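Local coordinates for protein ATPase associated with various cellular activities, AAA_5 (PDB 6N0S) that forms the N-terminal, EVE-like domain of McrB, probably a nucleic-acid-recognition module joined to an AAA part that probably binds and hydrolyses ATP, at residues E89-W92 with P93-K96; E172-E175 with A176-R180. All coordinates share one frame; numbering follows the deposited sequence.

How the interactions relate
Each interaction is local, within its own continuous piece of chain, so neither closes a long loop. They follow in series and neither nest nor cross. Coming from the N terminus, interaction 1 (89-96) is the bend where the short, weakly bonded strand 89-90, an outer strand of the three-stranded antiparallel sheet, passes into helix 92-105. The chain then runs through helix 110-124 and strands 132-136, 138-148 and 166-169 before interaction 2 (172-180), which covers the last helix and its C-terminal end beside the five-stranded mixed sheet. The two lie on opposite sides of the chain's centre, their own centres about 34 Å apart. One starts a helix; the other finishes one.

Interaction 1 (E89-W92 with P93-K96); sequences EYSW and PEIK
Y90, just after E89, whose OE2 bonds to Y42 OH, leaves strand 89-90 with its CB against CB of I95 (3.7 Å), while the edge of its ring faces CB of E94. S91 follows as the N-cap of helix 92-105. Its backbone N donates to E94 OE1 at 3.0 Å in a straight bond (166°) that reaches the carboxylate from above its plane, one half of the capping-box pattern. The extended E94 chain makes this reach possible and brings its CD to 3.2 Å from S91 OG. The first helical turn closes as I95 N bonds to S91 O and K96 N to W92 O. W92 comes next: with CG anti to the backbone N (chi1 169°), the indole is laid against the K96 chain, whose CG lies 3.8 Å from the centroid of the six-membered ring, almost on its normal, a CH-pi contact. Beyond it the lysine chain bends along the same face, bringing CE to 3.7 Å from W92 CZ2. With an alanine here, the K96 methylenes would probably lose their flat support and a gap open beside W32 and P126. Around the turn, Y90 and I95 pack on L134 of strand 132-136, W92 and I95 on W32 of strand 30-34; W92 touches R121 and K96 touches F117, both of helix 110-124.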
ATOM      1  N   GLU A  89      14.122   3.250   8.356  1.00 48.34           N
ATOM      2  CA  GLU A  89      14.109   3.881   7.047  1.00 50.57           C
ATOM      3  C   GLU A  89      15.340   3.440   6.252  1.00 53.02           C
ATOM      4  O   GLU A  89      16.316   2.925   6.811  1.00 51.34           O
ATOM      5  CB  GLU A  89      13.998   5.403   7.205  1.00 49.02           C
ATOM      6  CG  GLU A  89      12.633   5.748   7.860  1.00 55.55           C
ATOM      7  CD  GLU A  89      12.443   7.234   8.180  1.00 48.50           C
ATOM      8  OE1 GLU A  89      13.357   8.037   7.871  1.00 59.60           O
ATOM      9  OE2 GLU A  89      11.364   7.600   8.728  1.00 52.07           O
ATOM     10  N   TYR A  90      15.268   3.587   4.926  1.00 50.63           N
ATOM     11  CA  TYR A  90      16.143   2.842   4.022  1.00 42.36           C
ATOM     12  C   TYR A  90      16.567   3.689   2.836  1.00 41.09           C
ATOM     13  O   TYR A  90      15.822   4.557   2.368  1.00 40.92           O
ATOM     14  CB  TYR A  90      15.458   1.607   3.458  1.00 43.87           C
ATOM     15  CG  TYR A  90      15.029   0.593   4.472  1.00 44.96           C
ATOM     16  CD1 TYR A  90      13.797   0.690   5.113  1.00 50.76           C
ATOM     17  CD2 TYR A  90      15.845  -0.476   4.784  1.00 45.33           C
ATOM     18  CE1 TYR A  90      13.400  -0.263   6.040  1.00 46.94           C
ATOM     19  CE2 TYR A  90      15.459  -1.423   5.711  1.00 47.58           C
ATOM     20  CZ  TYR A  90      14.241  -1.319   6.322  1.00 46.35           C
ATOM     21  OH  TYR A  90      13.879  -2.272   7.236  1.00 50.71           O
ATOM     22  N   SER A  91      17.758   3.403   2.320  1.00 40.96           N
ATOM     23  CA  SER A  91      18.057   3.870   0.976  1.00 38.98           C
ATOM     24  C   SER A  91      17.438   2.911  -0.042  1.00 33.68           C
ATOM     25  O   SER A  91      16.871   1.885   0.304  1.00 38.60           O
ATOM     26  CB  SER A  91      19.560   3.978   0.751  1.00 42.71           C
ATOM     27  OG  SER A  91      20.132   2.700   0.718  1.00 44.12           O
ATOM     28  N   TRP A  92      17.530   3.287  -1.313  1.00 38.47           N
ATOM     29  CA  TRP A  92      16.946   2.481  -2.385  1.00 36.58           C
ATOM     30  C   TRP A  92      17.643   1.137  -2.516  1.00 41.02           C
ATOM     31  O   TRP A  92      16.951   0.101  -2.566  1.00 37.03           O
ATOM     32  CB  TRP A  92      16.997   3.303  -3.676  1.00 41.56           C
ATOM     33  CG  TRP A  92      16.676   2.573  -4.944  1.00 42.95           C
ATOM     34  CD1 TRP A  92      17.487   2.431  -6.037  1.00 41.91           C
ATOM     35  CD2 TRP A  92      15.445   1.918  -5.271  1.00 45.55           C
ATOM     36  NE1 TRP A  92      16.838   1.733  -7.025  1.00 39.60           N
ATOM     37  CE2 TRP A  92      15.586   1.400  -6.584  1.00 41.76           C
ATOM     38  CE3 TRP A  92      14.238   1.714  -4.582  1.00 37.10           C
ATOM     39  CZ2 TRP A  92      14.577   0.706  -7.220  1.00 36.85           C
ATOM     40  CZ3 TRP A  92      13.233   1.015  -5.216  1.00 52.19           C
ATOM     41  CH2 TRP A  92      13.417   0.495  -6.528  1.00 43.72           C
ATOM     42  N   PRO A  93      18.968   1.051  -2.533  1.00 44.88           N
ATOM     43  CA  PRO A  93      19.579  -0.281  -2.618  1.00 41.59           C
ATOM     44  C   PRO A  93      19.231  -1.139  -1.423  1.00 39.83           C
ATOM     45  O   PRO A  93      18.987  -2.337  -1.577  1.00 35.27           O
ATOM     46  CB  PRO A  93      21.080   0.025  -2.736  1.00 45.85           C
ATOM     47  CG  PRO A  93      21.153   1.447  -3.201  1.00 48.73           C
ATOM     48  CD  PRO A  93      19.969   2.133  -2.609  1.00 42.14           C
ATOM     49  N   GLU A  94      19.144  -0.545  -0.235  1.00 37.16           N
ATOM     50  CA  GLU A  94      18.841  -1.310   0.971  1.00 36.48           C
ATOM     51  C   GLU A  94      17.426  -1.875   0.922  1.00 38.70           C
ATOM     52  O   GLU A  94      17.196  -3.036   1.260  1.00 40.69           O
ATOM     53  CB  GLU A  94      18.988  -0.413   2.214  1.00 45.28           C
ATOM     54  CG  GLU A  94      20.396  -0.022   2.583  1.00 46.16           C
ATOM     55  CD  GLU A  94      20.437   1.168   3.565  1.00 53.21           C
ATOM     56  OE1 GLU A  94      19.381   1.600   4.090  1.00 48.03           O
ATOM     57  OE2 GLU A  94      21.545   1.685   3.796  1.00 52.55           O
ATOM     58  N   ILE A  95      16.440  -1.043   0.570  1.00 43.22           N
ATOM     59  CA  ILE A  95      15.075  -1.556   0.638  1.00 38.88           C
ATOM     60  C   ILE A  95      14.821  -2.558  -0.486  1.00 34.03           C
ATOM     61  O   ILE A  95      14.069  -3.510  -0.301  1.00 37.79           O
ATOM     62  CB  ILE A  95      14.047  -0.408   0.642  1.00 35.02           C
ATOM     63  CG1 ILE A  95      12.692  -0.929   1.148  1.00 37.81           C
ATOM     64  CG2 ILE A  95      13.895   0.225  -0.732  1.00 31.08           C
ATOM     65  CD1 ILE A  95      11.704   0.141   1.411  1.00 38.08           C
ATOM     66  N   LYS A  96      15.423  -2.356  -1.662  1.00 38.64           N
ATOM     67  CA  LYS A  96      15.388  -3.369  -2.742  1.00 38.02           C
ATOM     68  C   LYS A  96      15.786  -4.750  -2.251  1.00 40.62           C
ATOM     69  O   LYS A  96      15.209  -5.768  -2.648  1.00 37.08           O
ATOM     70  CB  LYS A  96      16.379  -3.028  -3.838  1.00 42.98           C
ATOM     71  CG  LYS A  96      15.986  -2.095  -4.857  1.00 44.77           C
ATOM     72  CD  LYS A  96      17.260  -1.823  -5.649  1.00 37.82           C
ATOM     73  CE  LYS A  96      17.058  -2.085  -7.130  1.00 46.63           C
ATOM     74  NZ  LYS A  96      17.034  -3.530  -7.412  1.00 46.07           N
TER

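Interaction 2 (E172-E175 with A176-R180); sequences EDYE and AIHSR
Y174 and H178, one turn apart on helix 171-178, the C-terminal helix of this EVE-like domain, project together from the helix. Both CG atoms stand anti to their backbone N (chi1 172° for Y174, -175° for H178), which sends the two rings off in a common direction. The planes are nearly parallel, 16° apart, yet offset, with little ring-on-ring overlap and centroids 5.1 Å apart. Instead, each residue sets one atom over the other's ring: H178 CB sits over the tyrosine face, 4.2 Å from its centroid in a CH-pi contact, and Y174 OH lies 3.3 Å above the plane of the H178 imidazole, toward its rim. Both polar ends are gripped by E76 of strand 72-80, Y174 OH by OE1 and H178 ND1 by OE2. The shared carboxylate ties the two ring ends together, probably limits the turning of the imidazole and would probably favour its protonated form. Y174 also stacks on Y12. Beneath them H178 N bonds to Y174 O at 2.7 Å, one of four successive i to i+4 bonds. I177 points its side chain to another side of the helix, its CG1 passing 3.6 Å from D173 O before the I177 side chain packs on I58 and Y143. D173 is anchored by a salt bridge to R170. After H178 the helix ends: S179 N still reaches E175 O, and R180 N turns back to I177 O. The R180 side chain folds back too, its cationic head probably favoured near the helix's negative end: NH1 donates to A176 O at 3.0 Å, from above the carbonyl plane.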
ATOM      1  N   GLU A 172     -16.995   3.178   8.200  1.00 39.27           N
ATOM      2  CA  GLU A 172     -18.118   2.715   7.408  1.00 45.52           C
ATOM      3  C   GLU A 172     -17.723   2.457   5.954  1.00 47.83           C
ATOM      4  O   GLU A 172     -18.384   1.667   5.267  1.00 43.03           O
ATOM      5  CB  GLU A 172     -19.252   3.743   7.522  1.00 47.78           C
ATOM      6  CG  GLU A 172     -18.888   5.116   7.047  1.00 53.70           C
ATOM      7  CD  GLU A 172     -18.585   6.112   8.173  1.00 53.79           C
ATOM      8  OE1 GLU A 172     -18.947   7.291   7.966  1.00 52.39           O
ATOM      9  OE2 GLU A 172     -17.982   5.731   9.230  1.00 47.49           O
ATOM     10  N   ASP A 173     -16.664   3.108   5.450  1.00 41.95           N
ATOM     11  CA  ASP A 173     -16.224   2.827   4.086  1.00 37.34           C
ATOM     12  C   ASP A 173     -15.544   1.468   4.022  1.00 37.13           C
ATOM     13  O   ASP A 173     -15.732   0.722   3.060  1.00 37.82           O
ATOM     14  CB  ASP A 173     -15.260   3.901   3.564  1.00 40.48           C
ATOM     15  CG  ASP A 173     -15.841   5.302   3.621  1.00 46.06           C
ATOM     16  OD1 ASP A 173     -17.075   5.424   3.487  1.00 48.16           O
ATOM     17  OD2 ASP A 173     -15.053   6.261   3.809  1.00 47.80           O
ATOM     18  N   TYR A 174     -14.733   1.153   5.033  1.00 33.95           N
ATOM     19  CA  TYR A 174     -14.182  -0.189   5.195  1.00 37.45           C
ATOM     20  C   TYR A 174     -15.279  -1.251   5.202  1.00 41.65           C
ATOM     21  O   TYR A 174     -15.226  -2.220   4.444  1.00 36.98           O
ATOM     22  CB  TYR A 174     -13.377  -0.256   6.492  1.00 35.75           C
ATOM     23  CG  TYR A 174     -12.964  -1.656   6.780  1.00 45.90           C
ATOM     24  CD1 TYR A 174     -11.844  -2.216   6.146  1.00 42.00           C
ATOM     25  CD2 TYR A 174     -13.715  -2.457   7.632  1.00 43.77           C
ATOM     26  CE1 TYR A 174     -11.477  -3.520   6.377  1.00 39.61           C
ATOM     27  CE2 TYR A 174     -13.357  -3.777   7.860  1.00 44.18           C
ATOM     28  CZ  TYR A 174     -12.242  -4.300   7.232  1.00 42.17           C
ATOM     29  OH  TYR A 174     -11.889  -5.603   7.484  1.00 39.51           O
ATOM     30  N   GLU A 175     -16.276  -1.092   6.070  1.00 40.61           N
ATOM     31  CA  GLU A 175     -17.366  -2.054   6.132  1.00 39.30           C
ATOM     32  C   GLU A 175     -18.093  -2.160   4.808  1.00 41.47           C
ATOM     33  O   GLU A 175     -18.542  -3.252   4.430  1.00 42.23           O
ATOM     34  CB  GLU A 175     -18.346  -1.666   7.246  1.00 43.48           C
ATOM     35  CG  GLU A 175     -17.765  -1.821   8.626  1.00 39.57           C
ATOM     36  CD  GLU A 175     -18.822  -1.921   9.718  1.00 47.08           C
ATOM     37  OE1 GLU A 175     -19.936  -1.371   9.548  1.00 46.60           O
ATOM     38  OE2 GLU A 175     -18.518  -2.531  10.770  1.00 47.72           O
ATOM     39  N   ALA A 176     -18.201  -1.058   4.071  1.00 37.95           N
ATOM     40  CA  ALA A 176     -18.903  -1.114   2.795  1.00 35.94           C
ATOM     41  C   ALA A 176     -18.162  -1.988   1.782  1.00 43.49           C
ATOM     42  O   ALA A 176     -18.786  -2.745   1.025  1.00 44.10           O
ATOM     43  CB  ALA A 176     -19.084   0.296   2.235  1.00 38.19           C
ATOM     44  N   ILE A 177     -16.837  -1.846   1.712  1.00 37.52           N
ATOM     45  CA  ILE A 177     -16.028  -2.626   0.780  1.00 42.69           C
ATOM     46  C   ILE A 177     -15.882  -4.055   1.281  1.00 37.79           C
ATOM     47  O   ILE A 177     -16.074  -5.025   0.539  1.00 41.46           O
ATOM     48  CB  ILE A 177     -14.651  -1.952   0.596  1.00 40.03           C
ATOM     49  CG1 ILE A 177     -14.771  -0.632  -0.172  1.00 37.34           C
ATOM     50  CG2 ILE A 177     -13.671  -2.883  -0.125  1.00 42.97           C
ATOM     51  CD1 ILE A 177     -13.485   0.230  -0.094  1.00 39.50           C
ATOM     52  N   HIS A 178     -15.523  -4.191   2.553  1.00 37.66           N
ATOM     53  CA  HIS A 178     -15.411  -5.492   3.186  1.00 41.44           C
ATOM     54  C   HIS A 178     -16.668  -6.322   2.984  1.00 46.70           C
ATOM     55  O   HIS A 178     -16.587  -7.527   2.745  1.00 43.26           O
ATOM     56  CB  HIS A 178     -15.144  -5.306   4.676  1.00 43.28           C
ATOM     57  CG  HIS A 178     -14.902  -6.590   5.417  1.00 45.37           C
ATOM     58  ND1 HIS A 178     -13.749  -7.328   5.268  1.00 48.97           N
ATOM     59  CD2 HIS A 178     -15.643  -7.235   6.349  1.00 47.20           C
ATOM     60  CE1 HIS A 178     -13.802  -8.386   6.062  1.00 55.91           C
ATOM     61  NE2 HIS A 178     -14.937  -8.346   6.735  1.00 50.99           N
ATOM     62  N   SER A 179     -17.839  -5.692   3.073  1.00 42.32           N
ATOM     63  CA  SER A 179     -19.102  -6.414   3.002  1.00 47.98           C
ATOM     64  C   SER A 179     -19.441  -6.821   1.579  1.00 47.77           C
ATOM     65  O   SER A 179     -20.446  -7.503   1.359  1.00 42.67           O
ATOM     66  CB  SER A 179     -20.240  -5.561   3.599  1.00 43.62           C
ATOM     67  OG  SER A 179     -20.784  -4.656   2.643  1.00 38.34           O
ATOM     68  N   ARG A 180     -18.628  -6.408   0.615  1.00 45.06           N
ATOM     69  CA  ARG A 180     -18.826  -6.754  -0.774  1.00 47.48           C
ATOM     70  C   ARG A 180     -17.802  -7.816  -1.180  1.00 47.15           C
ATOM     71  O   ARG A 180     -16.826  -8.109  -0.480  1.00 51.77           O
ATOM     72  CB  ARG A 180     -18.749  -5.498  -1.653  1.00 42.44           C
ATOM     73  CG  ARG A 180     -20.069  -4.752  -1.735  1.00 46.17           C
ATOM     74  CD  ARG A 180     -19.914  -3.339  -2.253  1.00 46.84           C
ATOM     75  NE  ARG A 180     -21.200  -2.655  -2.409  1.00 46.15           N
ATOM     76  CZ  ARG A 180     -21.737  -1.791  -1.538  1.00 42.39           C
ATOM     77  NH1 ARG A 180     -21.127  -1.447  -0.402  1.00 40.70           N
ATOM     78  NH2 ARG A 180     -22.905  -1.245  -1.824  1.00 36.57           N
TER